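Local coordinates for protein alpha-galactosidase (PDB 3MI6) that probably hydrolyses terminal, non-reducing alpha-D-galactose residues of alpha-D-galactosides, as a member of glycosyl hydrolase family 36, at residues A597-L602 with W654-D659; A624-K627 with L632-F635; Q216-L221 with H227-F232; R204-H209 with T563-P568. One frame throughout, in Å; residues are numbered along the deposited sequence.

Overall arrangement
Contact 4 opens first along the chain and encloses contact 3; contact 1 opens next and encloses contact 2. Contacts 3 and 4 touch, with centres 12 Å apart, and lie where the N-terminal beta domain reaches the central eight-stranded parallel barrel; both also border the second subunit. Contacts 1 and 2, centres 7 Å apart, touch where Tyr626 OH of contact 2 reaches Gly600 O of contact 1, and lie where the last barrel strand, helices 613-628 and 630-635 and the C-terminal antiparallel sheet come together. Contacts 1 and 4 lie about 17 Å apart between centres. Contact 4 thus joins the barrel to the domain before it, contact 1 to the domain after it.

Contact 1 of 4, residues A597-L602 with W654-D659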
loop_
_atom_site.group_PDB
_atom_site.type_symbol
_atom_site.label_atom_id
_atom_site.label_comp_id
_atom_site.label_asym_id
_atom_site.label_seq_id
_atom_site.Cartn_x
_atom_site.Cartn_y
_atom_site.Cartn_z
ATOM N N ALA D 597 -5.284 -31.313 -12.407
ATOM C CA ALA D 597 -5.392 -31.605 -13.837
ATOM C C ALA D 597 -6.829 -31.813 -14.336
ATOM O O ALA D 597 -7.090 -31.708 -15.534
ATOM C CB ALA D 597 -4.494 -32.786 -14.237
ATOM N N PHE D 598 -7.762 -32.099 -13.437
ATOM C CA PHE D 598 -9.153 -32.214 -13.866
ATOM C C PHE D 598 -9.645 -30.907 -14.468
ATOM O O PHE D 598 -10.475 -30.925 -15.365
ATOM C CB PHE D 598 -10.093 -32.575 -12.724
ATOM C CG PHE D 598 -9.808 -33.893 -12.092
ATOM C CD1 PHE D 598 -9.274 -34.927 -12.828
ATOM C CD2 PHE D 598 -10.091 -34.100 -10.751
ATOM C CE1 PHE D 598 -9.020 -36.133 -12.239
ATOM C CE2 PHE D 598 -9.846 -35.310 -10.160
ATOM C CZ PHE D 598 -9.310 -36.325 -10.898
ATOM N N PHE D 599 -9.157 -29.772 -13.977
ATOM C CA PHE D 599 -9.681 -28.487 -14.438
ATOM C C PHE D 599 -9.020 -28.025 -15.741
ATOM O O PHE D 599 -8.427 -26.942 -15.851
ATOM C CB PHE D 599 -9.627 -27.449 -13.318
ATOM C CG PHE D 599 -10.522 -27.790 -12.167
ATOM C CD1 PHE D 599 -10.135 -28.738 -11.229
ATOM C CD2 PHE D 599 -11.774 -27.191 -12.041
ATOM C CE1 PHE D 599 -10.953 -29.061 -10.170
ATOM C CE2 PHE D 599 -12.600 -27.501 -10.989
ATOM C CZ PHE D 599 -12.196 -28.440 -10.046
ATOM N N GLY D 600 -9.157 -28.887 -16.735
ATOM C CA GLY D 600 -8.603 -28.671 -18.044
ATOM C C GLY D 600 -8.835 -29.967 -18.779
ATOM O O GLY D 600 -9.814 -30.673 -18.539
ATOM N N ASP D 601 -7.908 -30.296 -19.658
ATOM C CA ASP D 601 -8.012 -31.506 -20.451
ATOM C C ASP D 601 -7.026 -32.552 -19.933
ATOM O O ASP D 601 -5.839 -32.545 -20.284
ATOM C CB ASP D 601 -7.811 -31.167 -21.933
ATOM C CG ASP D 601 -8.767 -30.069 -22.399
ATOM O OD1 ASP D 601 -9.913 -30.039 -21.900
ATOM O OD2 ASP D 601 -8.375 -29.219 -23.234
ATOM N N LEU D 602 -7.560 -33.444 -19.099
ATOM C CA LEU D 602 -6.785 -34.442 -18.359
ATOM C C LEU D 602 -6.001 -35.375 -19.269
ATOM O O LEU D 602 -6.468 -35.758 -20.339
ATOM C CB LEU D 602 -7.699 -35.255 -17.419
ATOM C CG LEU D 602 -7.008 -36.296 -16.538
ATOM C CD1 LEU D 602 -6.051 -35.619 -15.587
ATOM C CD2 LEU D 602 -8.018 -37.150 -15.774
ATOM N N TRP D 654 -11.030 -22.950 -6.871
ATOM C CA TRP D 654 -11.994 -22.609 -7.899
ATOM C C TRP D 654 -13.142 -23.587 -8.114
ATOM O O TRP D 654 -13.249 -24.621 -7.433
ATOM C CB TRP D 654 -11.336 -22.258 -9.241
ATOM C CG TRP D 654 -9.973 -22.787 -9.628
ATOM C CD1 TRP D 654 -8.860 -22.032 -10.007
ATOM C CD2 TRP D 654 -9.582 -24.142 -9.762
ATOM N NE1 TRP D 654 -7.799 -22.859 -10.360
ATOM C CE2 TRP D 654 -8.217 -24.156 -10.211
ATOM C CE3 TRP D 654 -10.229 -25.341 -9.541
ATOM C CZ2 TRP D 654 -7.525 -25.324 -10.436
ATOM C CZ3 TRP D 654 -9.546 -26.483 -9.759
ATOM C CH2 TRP D 654 -8.207 -26.480 -10.214
ATOM N N GLN D 655 -14.001 -23.243 -9.074
ATOM C CA GLN D 655 -15.254 -23.954 -9.252
ATOM C C GLN D 655 -15.705 -23.978 -10.716
ATOM O O GLN D 655 -15.628 -22.968 -11.411
ATOM C CB GLN D 655 -16.326 -23.267 -8.400
ATOM C CG GLN D 655 -17.510 -24.138 -8.036
ATOM C CD GLN D 655 -18.567 -23.396 -7.219
ATOM O OE1 GLN D 655 -19.752 -23.738 -7.243
ATOM N NE2 GLN D 655 -18.137 -22.370 -6.505
ATOM N N VAL D 656 -16.180 -25.128 -11.183
ATOM C CA VAL D 656 -16.898 -25.178 -12.457
ATOM C C VAL D 656 -18.377 -25.485 -12.219
ATOM O O VAL D 656 -18.712 -26.345 -11.394
ATOM C CB VAL D 656 -16.310 -26.227 -13.410
ATOM C CG1 VAL D 656 -14.978 -25.774 -13.926
ATOM C CG2 VAL D 656 -16.180 -27.561 -12.708
ATOM N N VAL D 657 -19.249 -24.768 -12.933
ATOM C CA VAL D 657 -20.696 -24.881 -12.763
ATOM C C VAL D 657 -21.368 -25.199 -14.103
ATOM O O VAL D 657 -21.023 -24.621 -15.144
ATOM C CB VAL D 657 -21.311 -23.564 -12.190
ATOM C CG1 VAL D 657 -22.781 -23.726 -11.884
ATOM C CG2 VAL D 657 -20.569 -23.104 -10.943
ATOM N N SER D 658 -22.330 -26.117 -14.067
ATOM C CA SER D 658 -23.131 -26.471 -15.236
ATOM C C SER D 658 -24.046 -25.336 -15.755
ATOM O O SER D 658 -24.196 -24.288 -15.104
ATOM C CB SER D 658 -23.963 -27.697 -14.907
ATOM O OG SER D 658 -24.863 -27.386 -13.871
ATOM N N ASP D 659 -24.636 -25.558 -16.935
ATOM C CA ASP D 659 -25.555 -24.603 -17.576
ATOM C C ASP D 659 -26.753 -24.252 -16.679
ATOM O O ASP D 659 -27.079 -23.090 -16.468
ATOM C CB ASP D 659 -26.070 -25.171 -18.916
ATOM C CG ASP D 659 -25.117 -24.903 -20.089
ATOM O OD1 ASP D 659 -24.342 -23.921 -20.002
ATOM O OD2 ASP D 659 -25.148 -25.658 -21.100
#
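Phe599 CG stands anti to its own carbonyl carbon (chi1 -65°), which carries the phenyl ring out to Trp654 and Val656; Val656 sets CG1 likewise (chi1 -71°), with CG2 between N and C. The contact joins the (beta/alpha)8 barrel to the C-terminal antiparallel sheet: Phe599 lies in the loop that leads into the last barrel strand, 601-604, and the other two lie on strand 651-657. Phe599 is the centre of an inverse gamma turn, with a weak bond of 2.8 Å from Gly600 N back to Phe598 O. The benzo ring of the Trp654 indole comes over one face of the phenyl, arriving from the opposite direction, with the planes oblique; the exact spacing of the pair is doubtful. Phe633 meets the same phenyl edge-to-face, and Tyr669 meets the indole in that manner, so the ring pair belongs to a larger buried aromatic group. An alanine in place of Phe599 would probably leave the indole and the valine methyls without their partner and open a gap between barrel and sheet. The Val656 methyls lie along the CD2-CE2 side of the phenyl, Val656 CG1 at 4.0 Å from Phe599 CD2 and Val656 CG2 at 4.0 Å from Phe599 CE2.

Contact 2 of 4, residues A624-K627 with L632-F635; sequences AFYK and LFQF
The Phe633 ring receives Phe625 CE2 at its edge, in its plane, 3.8 Å from Phe633 CZ, while the Tyr626 ring runs nearly parallel to it, with planes 13° apart. That second pair is slid so far, with 5.7 Å between the centroids, that the rings barely overlap; what touches is Tyr626 CD1, at 3.8 Å from Phe633 CD2. The Phe625 side chain crosses that of Phe633 at about a right angle. The three rings form an aromatic cluster between helix 613-628, which follows the last barrel strand, and the short helix 630-635 just beyond a tight connection. Phe598 and Phe599, from the loop entering that barrel strand, add their rings to the cluster at Phe633. With CG anti to the backbone N (chi1 -178°), Tyr626 sends its phenol past Phe633 to Gln634. At the edge of the tyrosine ring Gln634 NE2 gives a hydrogen bond to Tyr626 OH, 2.8 Å long and bent to 151°, the oxygen lying near the amide plane. The same NE2 also bonds to Arg330 O, which helps fix the turn of the amide. Tyr626 OH has a stronger partner still, Gly600 O. Because a carbonyl can only accept, the buried phenol acts as donor there and as acceptor toward Gln634, tying both helices to the start of the last barrel strand.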
loop_
_atom_site.group_PDB
_atom_site.type_symbol
_atom_site.label_atom_id
_atom_site.label_comp_id
_atom_site.label_asym_id
_atom_site.label_seq_id
_atom_site.Cartn_x
_atom_site.Cartn_y
_atom_site.Cartn_z
ATOM N N ALA D 624 -12.242 -42.650 -14.303
ATOM C CA ALA D 624 -13.694 -42.866 -14.241
ATOM C C ALA D 624 -14.374 -41.630 -13.677
ATOM O O ALA D 624 -15.429 -41.210 -14.145
ATOM C CB ALA D 624 -14.011 -44.060 -13.395
ATOM N N PHE D 625 -13.750 -41.041 -12.670
ATOM C CA PHE D 625 -14.278 -39.826 -12.089
ATOM C C PHE D 625 -14.283 -38.706 -13.117
ATOM O O PHE D 625 -15.288 -38.014 -13.293
ATOM C CB PHE D 625 -13.454 -39.398 -10.875
ATOM C CG PHE D 625 -13.934 -38.124 -10.250
ATOM C CD1 PHE D 625 -15.149 -38.080 -9.591
ATOM C CD2 PHE D 625 -13.175 -36.976 -10.314
ATOM C CE1 PHE D 625 -15.596 -36.921 -9.015
ATOM C CE2 PHE D 625 -13.617 -35.805 -9.729
ATOM C CZ PHE D 625 -14.821 -35.781 -9.082
ATOM N N TYR D 626 -13.150 -38.517 -13.787
ATOM C CA TYR D 626 -13.029 -37.429 -14.737
ATOM C C TYR D 626 -14.015 -37.588 -15.878
ATOM O O TYR D 626 -14.644 -36.609 -16.302
ATOM C CB TYR D 626 -11.616 -37.340 -15.281
ATOM C CG TYR D 626 -11.415 -36.197 -16.246
ATOM C CD1 TYR D 626 -11.264 -34.894 -15.783
ATOM C CD2 TYR D 626 -11.363 -36.417 -17.623
ATOM C CE1 TYR D 626 -11.072 -33.837 -16.668
ATOM C CE2 TYR D 626 -11.175 -35.369 -18.515
ATOM C CZ TYR D 626 -11.025 -34.085 -18.035
ATOM O OH TYR D 626 -10.822 -33.046 -18.907
ATOM N N LYS D 627 -14.141 -38.821 -16.377
ATOM C CA LYS D 627 -15.062 -39.119 -17.475
ATOM C C LYS D 627 -16.520 -38.826 -17.089
ATOM O O LYS D 627 -17.275 -38.252 -17.874
ATOM C CB LYS D 627 -14.931 -40.580 -17.914
ATOM C CG LYS D 627 -13.651 -40.952 -18.661
ATOM C CD LYS D 627 -13.691 -42.434 -19.038
ATOM C CE LYS D 627 -12.553 -42.822 -19.945
ATOM N NZ LYS D 627 -12.681 -44.237 -20.420
ATOM N N LEU D 632 -18.667 -31.112 -17.330
ATOM C CA LEU D 632 -18.588 -30.104 -16.283
ATOM C C LEU D 632 -17.168 -29.513 -16.195
ATOM O O LEU D 632 -16.976 -28.295 -16.220
ATOM C CB LEU D 632 -18.992 -30.751 -14.962
ATOM C CG LEU D 632 -19.136 -29.859 -13.734
ATOM C CD1 LEU D 632 -19.984 -28.637 -14.052
ATOM C CD2 LEU D 632 -19.717 -30.632 -12.553
ATOM N N PHE D 633 -16.181 -30.401 -16.114
ATOM C CA PHE D 633 -14.784 -30.022 -15.951
ATOM C C PHE D 633 -14.246 -29.235 -17.146
ATOM O O PHE D 633 -13.654 -28.167 -17.007
ATOM C CB PHE D 633 -13.941 -31.273 -15.748
ATOM C CG PHE D 633 -13.849 -31.733 -14.315
ATOM C CD1 PHE D 633 -13.469 -30.866 -13.317
ATOM C CD2 PHE D 633 -14.103 -33.048 -13.982
ATOM C CE1 PHE D 633 -13.368 -31.287 -12.019
ATOM C CE2 PHE D 633 -14.003 -33.475 -12.683
ATOM C CZ PHE D 633 -13.637 -32.594 -11.703
ATOM N N GLN D 634 -14.471 -29.760 -18.337
ATOM C CA GLN D 634 -13.990 -29.109 -19.540
ATOM C C GLN D 634 -14.781 -27.870 -19.980
ATOM O O GLN D 634 -14.173 -26.902 -20.408
ATOM C CB GLN D 634 -13.889 -30.125 -20.676
ATOM C CG GLN D 634 -12.886 -31.236 -20.405
ATOM C CD GLN D 634 -12.834 -32.208 -21.556
ATOM O OE1 GLN D 634 -13.661 -32.128 -22.465
ATOM N NE2 GLN D 634 -11.863 -33.118 -21.544
ATOM N N PHE D 635 -16.112 -27.875 -19.882
ATOM C CA PHE D 635 -16.899 -26.772 -20.473
ATOM C C PHE D 635 -17.761 -25.963 -19.505
ATOM O O PHE D 635 -18.326 -24.929 -19.887
ATOM C CB PHE D 635 -17.766 -27.255 -21.643
ATOM C CG PHE D 635 -17.009 -28.021 -22.674
ATOM C CD1 PHE D 635 -16.096 -27.375 -23.502
ATOM C CD2 PHE D 635 -17.201 -29.388 -22.821
ATOM C CE1 PHE D 635 -15.397 -28.067 -24.458
ATOM C CE2 PHE D 635 -16.499 -30.099 -23.781
ATOM C CZ PHE D 635 -15.593 -29.438 -24.607
#

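Contact 3 of 4, residues Q216-L221 with H227-F232; sequences QSISSL and HQQNPF
Gln229 OE1 accepts a hydrogen bond from Ser197 OG while resting 3.8 Å from Ile218 CG2, so the amide oxygen has a polar partner on one strand and an apolar one on another. The contact lies in the beta-sandwich domain at the N-terminus, where strand 214-219 of one antiparallel sheet is followed by a long loop leading to strand 233-236 of the other. That loop, 227-232, folds back over the strand it has just left. Its backbone pairs with the neighbouring strand 192-197 and the residue after it, Gln228 with Gly198 and Asn230 with Phe196, while strand 214-219 is bonded on its own account to strand 258-264. Between the two segments the meeting is one of side chains and carbonyls in van der Waals contact. Gln229 is bent at its second torsion (chi2 -75°), which turns the amide back alongside the isoleucine, and Gln229 CD comes to 3.9 Å from Ile218 CB. The aliphatic part of the glutamine also serves: Gln229 CG lies 3.9 Å from Ser219 O, although Ser219 itself directs its CB away from the loop. Earlier in the loop, His227 meets Trp200, a predicted substrate-binding residue, edge-to-face. Ser217 pairs with an antiparallel strand of the second subunit, so the sheet continues across the interface. The other branch of the isoleucine reaches down the loop, where Ile218 CD1 stops 4.0 Å from Asn230 O.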
loop_
_atom_site.group_PDB
_atom_site.type_symbol
_atom_site.label_atom_id
_atom_site.label_comp_id
_atom_site.label_asym_id
_atom_site.label_seq_id
_atom_site.Cartn_x
_atom_site.Cartn_y
_atom_site.Cartn_z
ATOM N N GLN D 216 3.588 2.087 -20.212
ATOM C CA GLN D 216 3.714 0.761 -19.618
ATOM C C GLN D 216 3.160 -0.182 -20.647
ATOM O O GLN D 216 1.965 -0.133 -20.998
ATOM C CB GLN D 216 2.924 0.607 -18.327
ATOM C CG GLN D 216 1.551 1.198 -18.387
ATOM C CD GLN D 216 1.414 2.402 -17.488
ATOM O OE1 GLN D 216 1.297 3.548 -17.957
ATOM N NE2 GLN D 216 1.445 2.156 -16.171
ATOM N N SER D 217 4.038 -1.037 -21.146
ATOM C CA SER D 217 3.649 -1.945 -22.181
ATOM C C SER D 217 4.265 -3.296 -21.869
ATOM O O SER D 217 5.155 -3.409 -21.014
ATOM C CB SER D 217 4.164 -1.412 -23.517
ATOM O OG SER D 217 5.582 -1.274 -23.498
ATOM N N ILE D 218 3.759 -4.320 -22.544
ATOM C CA ILE D 218 4.449 -5.591 -22.632
ATOM C C ILE D 218 4.438 -6.007 -24.100
ATOM O O ILE D 218 3.531 -5.665 -24.830
ATOM C CB ILE D 218 3.758 -6.662 -21.779
ATOM C CG1 ILE D 218 2.430 -7.079 -22.417
ATOM C CG2 ILE D 218 3.564 -6.165 -20.375
ATOM C CD1 ILE D 218 1.324 -7.250 -21.415
ATOM N N SER D 219 5.448 -6.748 -24.528
ATOM C CA SER D 219 5.620 -7.033 -25.948
ATOM C C SER D 219 6.368 -8.344 -26.236
ATOM O O SER D 219 6.864 -9.029 -25.334
ATOM C CB SER D 219 6.343 -5.855 -26.635
ATOM O OG SER D 219 7.621 -5.590 -26.053
ATOM N N SER D 220 6.456 -8.680 -27.513
ATOM C CA SER D 220 7.255 -9.818 -27.921
ATOM C C SER D 220 8.044 -9.494 -29.193
ATOM O O SER D 220 7.497 -8.926 -30.148
ATOM C CB SER D 220 6.345 -11.028 -28.130
ATOM O OG SER D 220 7.090 -12.225 -28.143
ATOM N N LEU D 221 9.332 -9.843 -29.189
ATOM C CA LEU D 221 10.196 -9.718 -30.360
ATOM C C LEU D 221 10.671 -11.065 -30.805
ATOM O O LEU D 221 11.683 -11.158 -31.487
ATOM C CB LEU D 221 11.430 -8.918 -30.018
ATOM C CG LEU D 221 11.058 -7.483 -29.728
ATOM C CD1 LEU D 221 12.211 -6.743 -29.046
ATOM C CD2 LEU D 221 10.634 -6.861 -31.049
ATOM N N HIS D 227 6.496 -17.162 -23.979
ATOM C CA HIS D 227 6.377 -17.631 -22.605
ATOM C C HIS D 227 6.367 -16.389 -21.704
ATOM O O HIS D 227 5.694 -16.350 -20.694
ATOM C CB HIS D 227 7.584 -18.506 -22.192
ATOM C CG HIS D 227 7.682 -19.816 -22.918
ATOM N ND1 HIS D 227 8.467 -19.992 -24.041
ATOM C CD2 HIS D 227 7.104 -21.019 -22.675
ATOM C CE1 HIS D 227 8.359 -21.239 -24.463
ATOM N NE2 HIS D 227 7.538 -21.885 -23.650
ATOM N N GLN D 228 7.109 -15.364 -22.104
ATOM C CA GLN D 228 7.427 -14.246 -21.231
ATOM C C GLN D 228 6.260 -13.311 -20.960
ATOM O O GLN D 228 6.044 -12.909 -19.822
ATOM C CB GLN D 228 8.603 -13.462 -21.814
ATOM C CG GLN D 228 9.944 -14.220 -21.797
ATOM C CD GLN D 228 9.947 -15.443 -22.695
ATOM O OE1 GLN D 228 10.564 -16.467 -22.371
ATOM N NE2 GLN D 228 9.253 -15.353 -23.821
ATOM N N GLN D 229 5.523 -12.946 -22.008
ATOM C CA GLN D 229 4.379 -12.037 -21.890
ATOM C C GLN D 229 3.256 -12.539 -22.776
ATOM O O GLN D 229 3.490 -12.859 -23.931
ATOM C CB GLN D 229 4.741 -10.621 -22.347
ATOM C CG GLN D 229 5.992 -10.026 -21.709
ATOM C CD GLN D 229 5.784 -9.576 -20.272
ATOM O OE1 GLN D 229 4.685 -9.689 -19.715
ATOM N NE2 GLN D 229 6.848 -9.039 -19.665
ATOM N N ASN D 230 2.041 -12.610 -22.242
ATOM C CA ASN D 230 0.881 -12.989 -23.042
ATOM C C ASN D 230 0.151 -11.775 -23.585
ATOM O O ASN D 230 0.138 -10.726 -22.937
ATOM C CB ASN D 230 -0.104 -13.811 -22.214
ATOM C CG ASN D 230 -1.138 -14.473 -23.071
ATOM O OD1 ASN D 230 -0.962 -15.611 -23.494
ATOM N ND2 ASN D 230 -2.203 -13.754 -23.379
ATOM N N PRO D 231 -0.471 -11.915 -24.770
ATOM C CA PRO D 231 -1.195 -10.812 -25.423
ATOM C C PRO D 231 -2.412 -10.320 -24.647
ATOM O O PRO D 231 -2.868 -9.213 -24.906
ATOM C CB PRO D 231 -1.649 -11.427 -26.751
ATOM C CG PRO D 231 -0.678 -12.525 -27.012
ATOM C CD PRO D 231 -0.334 -13.081 -25.662
ATOM N N PHE D 232 -2.936 -11.118 -23.725
ATOM C CA PHE D 232 -4.118 -10.710 -22.958
ATOM C C PHE D 232 -3.832 -9.821 -21.741
ATOM O O PHE D 232 -2.954 -10.114 -20.931
ATOM C CB PHE D 232 -4.903 -11.923 -22.480
ATOM C CG PHE D 232 -6.011 -11.571 -21.566
ATOM C CD1 PHE D 232 -7.137 -10.920 -22.053
ATOM C CD2 PHE D 232 -5.923 -11.844 -20.212
ATOM C CE1 PHE D 232 -8.177 -10.563 -21.200
ATOM C CE2 PHE D 232 -6.958 -11.504 -19.346
ATOM C CZ PHE D 232 -8.091 -10.860 -19.838
#

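Contact 4 of 4, residues R204-H209 with T563-P568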
loop_
_atom_site.group_PDB
_atom_site.type_symbol
_atom_site.label_atom_id
_atom_site.label_comp_id
_atom_site.label_asym_id
_atom_site.label_seq_id
_atom_site.Cartn_x
_atom_site.Cartn_y
_atom_site.Cartn_z
ATOM N N ARG D 204 2.677 -17.021 -17.286
ATOM C CA ARG D 204 1.437 -16.305 -17.025
ATOM C C ARG D 204 1.045 -16.073 -15.567
ATOM O O ARG D 204 -0.137 -16.073 -15.252
ATOM C CB ARG D 204 0.284 -16.963 -17.801
ATOM C CG ARG D 204 0.340 -16.660 -19.291
ATOM C CD ARG D 204 -0.801 -17.269 -20.074
ATOM N NE ARG D 204 -0.721 -18.724 -20.069
ATOM C CZ ARG D 204 0.216 -19.426 -20.711
ATOM N NH1 ARG D 204 1.164 -18.794 -21.407
ATOM N NH2 ARG D 204 0.217 -20.758 -20.646
ATOM N N HIS D 205 2.005 -15.832 -14.680
ATOM C CA HIS D 205 1.643 -15.328 -13.344
ATOM C C HIS D 205 1.034 -13.927 -13.495
ATOM O O HIS D 205 1.451 -13.156 -14.362
ATOM C CB HIS D 205 2.863 -15.275 -12.414
ATOM C CG HIS D 205 3.404 -16.622 -12.043
ATOM N ND1 HIS D 205 4.069 -16.855 -10.856
ATOM C CD2 HIS D 205 3.358 -17.814 -12.693
ATOM C CE1 HIS D 205 4.423 -18.130 -10.798
ATOM N NE2 HIS D 205 4.003 -18.733 -11.898
ATOM N N LEU D 206 0.065 -13.597 -12.641
ATOM C CA LEU D 206 -0.646 -12.323 -12.715
ATOM C C LEU D 206 0.102 -11.182 -11.993
ATOM O O LEU D 206 0.598 -11.352 -10.885
ATOM C CB LEU D 206 -2.042 -12.507 -12.138
ATOM C CG LEU D 206 -3.064 -11.374 -12.256
ATOM C CD1 LEU D 206 -4.436 -11.991 -12.192
ATOM C CD2 LEU D 206 -2.922 -10.292 -11.180
ATOM N N TYR D 207 0.207 -10.029 -12.643
ATOM C CA TYR D 207 0.832 -8.857 -12.034
ATOM C C TYR D 207 -0.151 -7.708 -12.142
ATOM O O TYR D 207 -0.830 -7.556 -13.154
ATOM C CB TYR D 207 2.158 -8.498 -12.703
ATOM C CG TYR D 207 3.240 -9.485 -12.436
ATOM C CD1 TYR D 207 4.071 -9.352 -11.328
ATOM C CD2 TYR D 207 3.428 -10.584 -13.269
ATOM C CE1 TYR D 207 5.082 -10.282 -11.066
ATOM C CE2 TYR D 207 4.436 -11.521 -13.008
ATOM C CZ TYR D 207 5.257 -11.356 -11.905
ATOM O OH TYR D 207 6.251 -12.280 -11.638
ATOM N N ARG D 208 -0.261 -6.917 -11.085
ATOM C CA ARG D 208 -1.319 -5.922 -11.020
ATOM C C ARG D 208 -0.735 -4.608 -10.520
ATOM O O ARG D 208 -0.313 -4.516 -9.377
ATOM C CB ARG D 208 -2.470 -6.421 -10.135
ATOM C CG ARG D 208 -3.521 -5.343 -9.822
ATOM C CD ARG D 208 -4.873 -5.893 -9.360
ATOM N NE ARG D 208 -5.881 -4.836 -9.353
ATOM C CZ ARG D 208 -7.188 -5.040 -9.230
ATOM N NH1 ARG D 208 -7.690 -6.253 -9.103
ATOM N NH2 ARG D 208 -8.007 -4.021 -9.256
ATOM N N HIS D 209 -0.670 -3.613 -11.397
ATOM C CA HIS D 209 -0.032 -2.329 -11.075
ATOM C C HIS D 209 -0.878 -1.124 -11.524
ATOM O O HIS D 209 -1.532 -1.142 -12.572
ATOM C CB HIS D 209 1.398 -2.257 -11.661
ATOM C CG HIS D 209 2.362 -3.208 -11.017
ATOM N ND1 HIS D 209 2.489 -4.525 -11.406
ATOM C CD2 HIS D 209 3.215 -3.041 -9.981
ATOM C CE1 HIS D 209 3.383 -5.126 -10.644
ATOM N NE2 HIS D 209 3.841 -4.247 -9.773
ATOM N N THR D 563 -3.792 -18.362 -16.371
ATOM C CA THR D 563 -4.273 -18.580 -17.724
ATOM C C THR D 563 -5.792 -18.354 -17.831
ATOM O O THR D 563 -6.266 -17.775 -18.815
ATOM C CB THR D 563 -3.847 -19.968 -18.258
ATOM O OG1 THR D 563 -2.416 -20.059 -18.232
ATOM C CG2 THR D 563 -4.332 -20.174 -19.686
ATOM N N SER D 564 -6.545 -18.774 -16.813
ATOM C CA SER D 564 -8.013 -18.671 -16.838
ATOM C C SER D 564 -8.582 -17.255 -17.008
ATOM O O SER D 564 -9.702 -17.090 -17.494
ATOM C CB SER D 564 -8.632 -19.331 -15.606
ATOM O OG SER D 564 -8.259 -18.649 -14.424
ATOM N N TYR D 565 -7.824 -16.237 -16.615
ATOM C CA TYR D 565 -8.259 -14.860 -16.832
ATOM C C TYR D 565 -8.472 -14.624 -18.326
ATOM O O TYR D 565 -9.380 -13.896 -18.746
ATOM C CB TYR D 565 -7.249 -13.869 -16.253
ATOM C CG TYR D 565 -7.324 -13.764 -14.747
ATOM C CD1 TYR D 565 -6.493 -14.527 -13.926
ATOM C CD2 TYR D 565 -8.241 -12.899 -14.127
ATOM C CE1 TYR D 565 -6.578 -14.434 -12.505
ATOM C CE2 TYR D 565 -8.329 -12.797 -12.723
ATOM C CZ TYR D 565 -7.500 -13.575 -11.917
ATOM O OH TYR D 565 -7.585 -13.476 -10.536
ATOM N N GLY D 566 -7.641 -15.269 -19.140
ATOM C CA GLY D 566 -7.672 -15.047 -20.562
ATOM C C GLY D 566 -8.204 -16.229 -21.328
ATOM O O GLY D 566 -8.647 -16.081 -22.466
ATOM N N TYR D 567 -8.173 -17.404 -20.715
ATOM C CA TYR D 567 -8.493 -18.615 -21.455
ATOM C C TYR D 567 -9.230 -19.670 -20.615
ATOM O O TYR D 567 -8.786 -20.047 -19.542
ATOM C CB TYR D 567 -7.211 -19.172 -22.105
ATOM C CG TYR D 567 -6.354 -18.109 -22.794
ATOM C CD1 TYR D 567 -6.453 -17.878 -24.149
ATOM C CD2 TYR D 567 -5.446 -17.346 -22.080
ATOM C CE1 TYR D 567 -5.670 -16.924 -24.772
ATOM C CE2 TYR D 567 -4.674 -16.391 -22.680
ATOM C CZ TYR D 567 -4.784 -16.174 -24.027
ATOM O OH TYR D 567 -4.001 -15.208 -24.639
ATOM N N PRO D 568 -10.365 -20.158 -21.130
ATOM C CA PRO D 568 -11.196 -21.181 -20.485
ATOM C C PRO D 568 -10.461 -22.502 -20.400
ATOM O O PRO D 568 -9.611 -22.770 -21.232
ATOM C CB PRO D 568 -12.374 -21.339 -21.438
ATOM C CG PRO D 568 -12.231 -20.239 -22.483
ATOM C CD PRO D 568 -10.822 -19.834 -22.495
#
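The interface between the N-terminal beta domain and the catalytic barrel is bridged here by Arg204 and Leu206, at the edge strand 205-210 of the nine-stranded sheet, which meet Thr563 and Tyr565 near the end of barrel helix 553-566. Arg204 NE donates to Thr563 OG1 at 2.8 Å, almost straight at 166°, with the hydroxyl oxygen at the edge of the guanidinium and near its plane. A bend at the third torsion (chi3 -66°) turns the N-H of NE toward the helix. Arg204 NH1 bonds to Gly531 O, and Phe534 adds a cation-pi contact. Two residues on, Leu206 lays CD1 over one face of the Tyr565 ring, a CH-pi contact with Leu206 CD1 3.6 Å from the ring centroid and 25° off its normal, shifted toward the rim. Within the helix end, Thr563 O accepts from both Gly566 N, at 2.9 Å, and Tyr567 N, at 2.7 Å. A leucine replacing Arg204 would probably leave Thr563 OG1 and Gly531 O without their donor across the domain boundary. Arg204 lies about 10 Å, side chain to side chain, from Trp200, predicted to bind substrate, and from Asp549, the predicted proton donor. Since Thr563 OG1 also bonds to Ile559 O, a carbonyl, the hydroxyl probably donates to its own helix and accepts from the arginine, relaying one domain's hydrogen bonding into the other.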